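Local atomic coordinates of HepC.19480.a.B1 (Helicobacter pylori, PDB entry 6MTZ), a protein that is of unknown function but probably belongs to the DHH family of phosphoesterases. Residues Ala125-Tyr130 and Pro150-Val155. Numbering follows the deposited sequence.
Sequences ATKIVY and PLVEMV. With EDO (1,2-ethanediol), chain C.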
# COMPACT_ATOMS: atom_id res chain seq x y z
N ALA A 125 4.03 4.03 17.06
CA ALA A 125 5.04 4.52 16.14
C ALA A 125 4.72 5.93 15.66
O ALA A 125 5.63 6.76 15.51
CB ALA A 125 5.18 3.56 14.95
N THR A 126 3.43 6.23 15.42
CA THR A 126 3.07 7.56 14.95
C THR A 126 3.52 8.65 15.93
O THR A 126 4.03 9.69 15.52
CB THR A 126 1.57 7.64 14.70
OG1 THR A 126 1.25 6.82 13.58
CG2 THR A 126 1.16 9.06 14.35
N LYS A 127 3.35 8.41 17.24
CA LYS A 127 3.74 9.43 18.20
C LYS A 127 5.26 9.57 18.26
O LYS A 127 5.78 10.69 18.34
CB LYS A 127 3.17 9.11 19.58
CG LYS A 127 3.41 10.21 20.63
CD LYS A 127 2.42 10.09 21.79
CE LYS A 127 2.54 11.27 22.77
NZ LYS A 127 1.81 11.02 24.05
N ILE A 128 5.98 8.45 18.21
CA ILE A 128 7.44 8.50 18.12
C ILE A 128 7.88 9.31 16.90
O ILE A 128 8.74 10.20 17.01
CB ILE A 128 8.04 7.08 18.10
CG1 ILE A 128 7.65 6.29 19.35
CG2 ILE A 128 9.56 7.15 17.97
CD1 ILE A 128 8.04 4.83 19.26
N VAL A 129 7.32 9.01 15.72
CA VAL A 129 7.65 9.78 14.52
C VAL A 129 7.39 11.26 14.75
O VAL A 129 8.23 12.12 14.44
CB VAL A 129 6.86 9.27 13.30
CG1 VAL A 129 7.08 10.22 12.11
CG2 VAL A 129 7.28 7.85 12.95
N TYR A 130 6.20 11.59 15.27
CA TYR A 130 5.84 13.00 15.41
C TYR A 130 6.84 13.73 16.30
O TYR A 130 7.32 14.82 15.94
CB TYR A 130 4.42 13.15 15.97
CG TYR A 130 4.10 14.62 16.18
CD1 TYR A 130 3.92 15.46 15.10
CD2 TYR A 130 4.07 15.18 17.46
CE1 TYR A 130 3.66 16.83 15.27
CE2 TYR A 130 3.82 16.55 17.66
CZ TYR A 130 3.62 17.37 16.56
OH TYR A 130 3.38 18.72 16.72
N PRO A 150 -3.70 16.31 18.20
CA PRO A 150 -4.82 15.44 18.63
C PRO A 150 -4.93 14.16 17.83
O PRO A 150 -5.19 13.09 18.39
CB PRO A 150 -6.04 16.35 18.43
CG PRO A 150 -5.50 17.70 18.71
CD PRO A 150 -4.16 17.69 18.01
N LEU A 151 -4.73 14.23 16.51
CA LEU A 151 -4.77 13.02 15.70
C LEU A 151 -3.68 12.05 16.12
O LEU A 151 -3.93 10.84 16.23
CB LEU A 151 -4.64 13.39 14.21
CG LEU A 151 -4.94 12.30 13.16
CD1 LEU A 151 -5.35 12.93 11.85
CD2 LEU A 151 -3.73 11.41 12.91
N VAL A 152 -2.48 12.55 16.38
CA VAL A 152 -1.39 11.69 16.83
C VAL A 152 -1.76 11.02 18.14
O VAL A 152 -1.61 9.80 18.30
CB VAL A 152 -0.09 12.49 16.95
CG1 VAL A 152 0.95 11.70 17.73
CG2 VAL A 152 0.42 12.83 15.56
N GLU A 153 -2.26 11.80 19.10
CA GLU A 153 -2.60 11.26 20.40
C GLU A 153 -3.72 10.22 20.29
O GLU A 153 -3.70 9.20 21.00
CB GLU A 153 -3.00 12.40 21.35
CG GLU A 153 -3.13 11.96 22.81
CD GLU A 153 -1.80 11.51 23.44
OE1 GLU A 153 -0.71 11.82 22.89
OE2 GLU A 153 -1.85 10.85 24.50
N MET A 154 -4.69 10.46 19.40
CA MET A 154 -5.76 9.49 19.17
C MET A 154 -5.20 8.15 18.71
O MET A 154 -5.53 7.10 19.26
CB MET A 154 -6.74 10.04 18.13
CG MET A 154 -7.67 8.95 17.53
SD MET A 154 -8.40 9.36 15.92
CE MET A 154 -7.08 8.92 14.79
N VAL A 155 -4.34 8.18 17.69
CA VAL A 155 -3.67 6.96 17.26
C VAL A 155 -2.94 6.32 18.43
O VAL A 155 -2.98 5.10 18.61
CB VAL A 155 -2.72 7.24 16.09
CG1 VAL A 155 -1.88 6.00 15.78
CG2 VAL A 155 -3.50 7.66 14.85
C1 EDO C . 0.70 14.68 20.43
O1 EDO C . -0.00 14.24 21.60
C2 EDO C . 2.03 13.94 20.30
O2 EDO C . 3.12 14.74 20.78
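A roughly antiparallel helix pair, in what is probably a DHH-type domain, brings Val152 against Thr126, Lys127 and Tyr130, the local axes lying 8.6 Å apart at 144° between N-to-C directions. Val152 CG1, anti to the backbone N (chi1 166°), sits against the helix backbone, 3.6 Å from Lys127 CA, where the CA atoms of Lys127 and Val152 are 5.8 Å apart. The other branch, CG2, lies 4.0 Å from both Thr126 CG2 and Tyr130 CB and approaches the tyrosine ring obliquely. One turn on, Val155 CG1 meets Thr126 OG1 at 3.9 Å, the two side chains crossing at roughly a right angle. At the partly exposed margin, Lys127 runs out extended and its NZ forms a salt bridge with Glu153 OE1 (2.9 Å) on the syn lone pair; a bend at chi2 (66°) brings the carboxylate back to it. An ethanediol, probably from the crystallisation liquor, gives OE1 a second bond through O1 (2.8 Å). Tyr130 OH is hydrogen-bonded to Glu149. Around the pair, Asp20 accepts bonds from the Ala125 and Thr126 amides, Thr126 touches Ala23 and Cys24 of helix 19-29, and Val129 and Ile128 pack on Leu101 of strand 95-102 in the parallel sheet.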